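Local atomic coordinates of MmeI (Methylophilus methylotrophus, PDB entry 5HR4), a protein that probably methylates adenine in DNA using S-adenosyl-L-methionine, as part of a combined type IIL restriction-modification enzyme. Residues T542-P552 with Y618-K629. Residues are numbered along the deposited sequence; the frame is centred on the assembly and turned at random.
Sequences TQGEQVSLLWP and YLRDGVDVIACK. With nucleotides of chain B.
At the DNA-facing junction of the methyltransferase and target recognition regions, E545 of helix 544-556 meets K629 of the loop that follows strand 608-612. The methyltransferase part has the mixed sheet of a Rossmann-like fold, and the backbone at E545 reaches the DNA phosphate: E545 N donates to OP1 of DC5 of chain B at 2.9 Å. The side chains of E545 and K629 lie side by side, pointing the same way, and K629 NZ forms a salt bridge with E545 OE1, 2.9 Å away. That ammonium arrives on the anti side of OE1, 17° out of the carboxylate plane, while OE2 pairs with K487. An alanine here would remove both oxygens, and K629 and K487 would probably each lose a charged mate beside the DNA backbone.

Behind this polar end the contact turns apolar. The side chains of V547 and Y618 cross at about a right angle, and V547 CG1 sits over one face of the Y618 ring, 3.9 Å from the centroid and 15° off the normal, a CH-pi contact; R620 NH2 lies above the opposite face. With CG1 anti to the backbone N (chi1 -170°), that branch is set over the ring face, while CG2 stays near the CE2 corner. The phenol is also tied within its own loop, where A627 N donates to Y618 OH at 2.9 Å. I626 packs beside them, its CD1 3.6 Å from W551 CB and its CG2 3.9 Å from V547 CG1. At the other end, T542 CG2 packs across L619, 3.6 Å from its CG.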
loop_
_atom_site.group_PDB
_atom_site.type_symbol
_atom_site.label_atom_id
_atom_site.label_comp_id
_atom_site.label_asym_id
_atom_site.label_seq_id
_atom_site.Cartn_x
_atom_site.Cartn_y
_atom_site.Cartn_z
ATOM N N THR A 542 5.398 -3.888 -9.050
ATOM C CA THR A 542 5.433 -5.069 -9.906
ATOM C C THR A 542 4.891 -4.753 -11.289
ATOM O O THR A 542 4.561 -5.674 -12.050
ATOM C CB THR A 542 4.651 -6.249 -9.296
ATOM O OG1 THR A 542 3.278 -5.881 -9.091
ATOM C CG2 THR A 542 5.257 -6.694 -7.959
ATOM N N GLN A 543 4.794 -3.470 -11.632
ATOM C CA GLN A 543 4.136 -3.029 -12.853
ATOM C C GLN A 543 4.913 -1.864 -13.452
ATOM O O GLN A 543 5.622 -1.136 -12.750
ATOM C CB GLN A 543 2.678 -2.610 -12.578
ATOM C CG GLN A 543 1.823 -3.669 -11.851
ATOM C CD GLN A 543 0.533 -3.103 -11.260
ATOM O OE1 GLN A 543 0.270 -1.918 -11.364
ATOM N NE2 GLN A 543 -0.265 -3.951 -10.627
ATOM N N GLY A 544 4.782 -1.719 -14.767
ATOM C CA GLY A 544 5.241 -0.547 -15.487
ATOM C C GLY A 544 6.666 -0.141 -15.179
ATOM O O GLY A 544 7.556 -0.984 -15.003
ATOM N N GLU A 545 6.873 1.186 -15.076
ATOM C CA GLU A 545 8.202 1.802 -15.086
ATOM C C GLU A 545 9.078 1.378 -13.916
ATOM O O GLU A 545 10.296 1.583 -13.970
ATOM C CB GLU A 545 8.083 3.331 -15.086
ATOM C CG GLU A 545 8.025 3.986 -13.703
ATOM C CD GLU A 545 7.799 5.512 -13.765
ATOM O OE1 GLU A 545 8.191 6.153 -14.773
ATOM O OE2 GLU A 545 7.223 6.074 -12.801
ATOM N N GLN A 546 8.501 0.801 -12.870
ATOM C CA GLN A 546 9.277 0.463 -11.688
ATOM C C GLN A 546 9.933 -0.909 -11.769
ATOM O O GLN A 546 10.955 -1.127 -11.097
ATOM C CB GLN A 546 8.391 0.538 -10.441
ATOM C CG GLN A 546 7.408 1.708 -10.438
ATOM C CD GLN A 546 7.090 2.202 -9.043
ATOM O OE1 GLN A 546 7.926 2.151 -8.142
ATOM N NE2 GLN A 546 5.876 2.701 -8.861
ATOM N N VAL A 547 9.394 -1.823 -12.592
ATOM C CA VAL A 547 9.911 -3.191 -12.644
ATOM C C VAL A 547 11.340 -3.210 -13.168
ATOM O O VAL A 547 12.173 -4.005 -12.719
ATOM C CB VAL A 547 8.988 -4.074 -13.502
ATOM C CG1 VAL A 547 9.369 -5.553 -13.373
ATOM C CG2 VAL A 547 7.566 -3.857 -13.100
ATOM N N SER A 548 11.646 -2.341 -14.126
ATOM C CA SER A 548 13.009 -2.229 -14.627
ATOM C C SER A 548 13.956 -1.604 -13.610
ATOM O O SER A 548 15.167 -1.820 -13.709
ATOM C CB SER A 548 13.038 -1.392 -15.910
ATOM O OG SER A 548 11.999 -1.759 -16.817
ATOM N N LEU A 549 13.458 -0.816 -12.654
ATOM C CA LEU A 549 14.366 -0.085 -11.777
ATOM C C LEU A 549 14.625 -0.783 -10.462
ATOM O O LEU A 549 15.607 -0.446 -9.799
ATOM C CB LEU A 549 13.841 1.323 -11.475
ATOM C CG LEU A 549 13.443 2.163 -12.692
ATOM C CD1 LEU A 549 12.806 3.445 -12.228
ATOM C CD2 LEU A 549 14.611 2.421 -13.650
ATOM N N LEU A 550 13.786 -1.739 -10.066
ATOM C CA LEU A 550 13.937 -2.392 -8.769
ATOM C C LEU A 550 14.475 -3.808 -8.858
ATOM O O LEU A 550 15.305 -4.204 -8.037
ATOM C CB LEU A 550 12.598 -2.427 -8.026
ATOM C CG LEU A 550 12.650 -3.139 -6.672
ATOM C CD1 LEU A 550 13.740 -2.535 -5.806
ATOM C CD2 LEU A 550 11.329 -3.026 -5.969
ATOM N N TRP A 551 14.032 -4.574 -9.832
ATOM C CA TRP A 551 14.337 -5.997 -9.859
ATOM C C TRP A 551 15.694 -6.349 -10.468
ATOM O O TRP A 551 16.281 -7.366 -10.072
ATOM C CB TRP A 551 13.187 -6.715 -10.560
ATOM C CG TRP A 551 12.018 -6.593 -9.673
ATOM C CD1 TRP A 551 10.999 -5.685 -9.764
ATOM C CD2 TRP A 551 11.791 -7.336 -8.475
ATOM N NE1 TRP A 551 10.126 -5.849 -8.712
ATOM C CE2 TRP A 551 10.593 -6.856 -7.904
ATOM C CE3 TRP A 551 12.470 -8.385 -7.842
ATOM C CZ2 TRP A 551 10.062 -7.389 -6.728
ATOM C CZ3 TRP A 551 11.946 -8.906 -6.677
ATOM C CH2 TRP A 551 10.753 -8.406 -6.131
ATOM N N PRO A 552 16.239 -5.568 -11.413
ATOM C CA PRO A 552 17.650 -5.776 -11.769
ATOM C C PRO A 552 18.562 -5.756 -10.556
ATOM O O PRO A 552 19.394 -6.657 -10.383
ATOM C CB PRO A 552 17.924 -4.616 -12.731
ATOM C CG PRO A 552 16.645 -4.437 -13.425
ATOM C CD PRO A 552 15.588 -4.650 -12.370
ATOM N N TYR A 618 7.294 -9.487 -12.117
ATOM C CA TYR A 618 5.890 -9.106 -12.237
ATOM C C TYR A 618 4.951 -9.975 -11.387
ATOM O O TYR A 618 3.727 -9.757 -11.424
ATOM C CB TYR A 618 5.440 -9.192 -13.699
ATOM C CG TYR A 618 6.251 -8.412 -14.702
ATOM C CD1 TYR A 618 7.335 -8.983 -15.350
ATOM C CD2 TYR A 618 5.910 -7.093 -15.023
ATOM C CE1 TYR A 618 8.058 -8.261 -16.293
ATOM C CE2 TYR A 618 6.628 -6.371 -15.942
ATOM C CZ TYR A 618 7.698 -6.957 -16.580
ATOM O OH TYR A 618 8.417 -6.226 -17.511
ATOM N N LEU A 619 5.494 -10.945 -10.630
ATOM C CA LEU A 619 4.731 -11.933 -9.856
ATOM C C LEU A 619 3.931 -12.874 -10.745
ATOM O O LEU A 619 2.844 -13.310 -10.366
ATOM C CB LEU A 619 3.797 -11.284 -8.836
ATOM C CG LEU A 619 4.409 -10.214 -7.946
ATOM C CD1 LEU A 619 3.364 -9.709 -6.974
ATOM C CD2 LEU A 619 5.583 -10.818 -7.229
ATOM N N ARG A 620 4.449 -13.200 -11.922
ATOM C CA ARG A 620 3.822 -14.181 -12.794
ATOM C C ARG A 620 4.654 -15.457 -12.865
ATOM O O ARG A 620 5.856 -15.476 -12.574
ATOM C CB ARG A 620 3.638 -13.626 -14.209
ATOM C CG ARG A 620 2.550 -12.581 -14.351
ATOM C CD ARG A 620 2.393 -12.211 -15.818
ATOM N NE ARG A 620 3.623 -11.613 -16.325
ATOM C CZ ARG A 620 3.773 -10.315 -16.572
ATOM N NH1 ARG A 620 2.760 -9.475 -16.390
ATOM N NH2 ARG A 620 4.932 -9.861 -17.027
ATOM N N ASP A 621 4.007 -16.537 -13.285
ATOM C CA ASP A 621 4.738 -17.768 -13.546
ATOM C C ASP A 621 5.303 -17.669 -14.958
ATOM O O ASP A 621 4.619 -17.948 -15.942
ATOM C CB ASP A 621 3.843 -18.982 -13.375
ATOM C CG ASP A 621 4.628 -20.271 -13.372
ATOM O OD1 ASP A 621 5.853 -20.192 -13.637
ATOM O OD2 ASP A 621 4.019 -21.349 -13.113
ATOM N N GLY A 622 6.549 -17.241 -15.066
ATOM C CA GLY A 622 7.175 -17.170 -16.364
ATOM C C GLY A 622 8.644 -16.849 -16.257
ATOM O O GLY A 622 9.253 -16.996 -15.194
ATOM N N VAL A 623 9.199 -16.385 -17.386
ATOM C CA VAL A 623 10.631 -16.128 -17.517
ATOM C C VAL A 623 10.976 -14.841 -16.784
ATOM O O VAL A 623 10.083 -14.063 -16.429
ATOM C CB VAL A 623 11.055 -16.076 -18.999
ATOM C CG1 VAL A 623 10.521 -17.284 -19.739
ATOM C CG2 VAL A 623 10.582 -14.811 -19.669
ATOM N N ASP A 624 12.270 -14.616 -16.551
ATOM C CA ASP A 624 12.758 -13.500 -15.754
ATOM C C ASP A 624 13.184 -12.295 -16.600
ATOM O O ASP A 624 13.958 -11.454 -16.127
ATOM C CB ASP A 624 13.915 -13.960 -14.867
ATOM C CG ASP A 624 13.462 -14.319 -13.466
ATOM O OD1 ASP A 624 12.278 -14.675 -13.307
ATOM O OD2 ASP A 624 14.272 -14.235 -12.515
ATOM N N VAL A 625 12.686 -12.186 -17.823
ATOM C CA VAL A 625 12.987 -11.052 -18.688
ATOM C C VAL A 625 12.054 -9.901 -18.341
ATOM O O VAL A 625 10.836 -10.086 -18.225
ATOM C CB VAL A 625 12.840 -11.449 -20.163
ATOM C CG1 VAL A 625 12.847 -10.225 -21.038
ATOM C CG2 VAL A 625 13.940 -12.411 -20.564
ATOM N N ILE A 626 12.615 -8.707 -18.189
ATOM C CA ILE A 626 11.850 -7.509 -17.872
ATOM C C ILE A 626 11.798 -6.621 -19.105
ATOM O O ILE A 626 12.817 -6.426 -19.780
ATOM C CB ILE A 626 12.459 -6.749 -16.678
ATOM C CG1 ILE A 626 12.414 -7.618 -15.421
ATOM C CG2 ILE A 626 11.720 -5.443 -16.461
ATOM C CD1 ILE A 626 12.968 -6.939 -14.169
ATOM N N ALA A 627 10.614 -6.076 -19.392
ATOM C CA ALA A 627 10.443 -5.129 -20.491
ATOM C C ALA A 627 10.848 -3.725 -20.038
ATOM O O ALA A 627 10.332 -3.217 -19.035
ATOM C CB ALA A 627 8.994 -5.156 -20.972
ATOM N N CYS A 628 11.775 -3.098 -20.768
ATOM C CA CYS A 628 12.344 -1.806 -20.391
ATOM C C CYS A 628 11.737 -0.681 -21.213
ATOM O O CYS A 628 11.525 -0.828 -22.415
ATOM C CB CYS A 628 13.863 -1.778 -20.588
ATOM S SG CYS A 628 14.808 -3.067 -19.747
ATOM N N LYS A 629 11.469 0.442 -20.551
ATOM C CA LYS A 629 11.222 1.729 -21.202
ATOM C C LYS A 629 12.120 1.916 -22.420
ATOM O O LYS A 629 13.322 1.627 -22.373
ATOM C CB LYS A 629 11.497 2.858 -20.200
ATOM C CG LYS A 629 10.359 3.816 -19.873
ATOM C CD LYS A 629 10.865 4.741 -18.781
ATOM C CE LYS A 629 9.833 5.738 -18.294
ATOM N NZ LYS A 629 10.186 6.200 -16.906
ATOM P P DC B 4 7.213 7.985 -19.872
ATOM O OP1 DC B 4 8.671 7.943 -20.133
ATOM O OP2 DC B 4 6.254 7.435 -20.860
ATOM O "O5'" DC B 4 6.985 7.230 -18.511
ATOM C "C5'" DC B 4 5.823 6.431 -18.319
ATOM C "C4'" DC B 4 5.527 6.393 -16.847
ATOM O "O4'" DC B 4 5.355 7.750 -16.380
ATOM C "C3'" DC B 4 4.305 5.602 -16.414
ATOM O "O3'" DC B 4 4.695 4.746 -15.327
ATOM C "C2'" DC B 4 3.294 6.688 -15.989
ATOM C "C1'" DC B 4 4.172 7.880 -15.638
ATOM N N1 DC B 4 3.577 9.231 -15.985
ATOM C C2 DC B 4 3.944 10.353 -15.230
ATOM O O2 DC B 4 4.723 10.208 -14.282
ATOM N N3 DC B 4 3.434 11.571 -15.559
ATOM C C4 DC B 4 2.606 11.688 -16.591
ATOM N N4 DC B 4 2.120 12.898 -16.857
ATOM C C5 DC B 4 2.214 10.559 -17.378
ATOM C C6 DC B 4 2.727 9.361 -17.051
ATOM P P DC B 5 3.668 3.747 -14.594
ATOM O OP1 DC B 5 4.457 2.581 -14.121
ATOM O OP2 DC B 5 2.439 3.608 -15.394
ATOM O "O5'" DC B 5 3.215 4.562 -13.309
ATOM C "C5'" DC B 5 4.161 4.997 -12.381
ATOM C "C4'" DC B 5 3.582 6.154 -11.611
ATOM O "O4'" DC B 5 3.300 7.231 -12.508
ATOM C "C3'" DC B 5 2.232 5.874 -10.992
ATOM O "O3'" DC B 5 2.412 5.215 -9.773
ATOM C "C2'" DC B 5 1.649 7.282 -10.805
ATOM C "C1'" DC B 5 2.418 8.109 -11.846
ATOM N N1 DC B 5 1.582 8.745 -12.855
ATOM C C2 DC B 5 1.507 10.138 -12.890
ATOM O O2 DC B 5 2.117 10.783 -12.038
ATOM N N3 DC B 5 0.754 10.736 -13.842
ATOM C C4 DC B 5 0.104 9.981 -14.738
ATOM N N4 DC B 5 -0.632 10.599 -15.675
ATOM C C5 DC B 5 0.182 8.554 -14.713
ATOM C C6 DC B 5 0.934 7.989 -13.768
#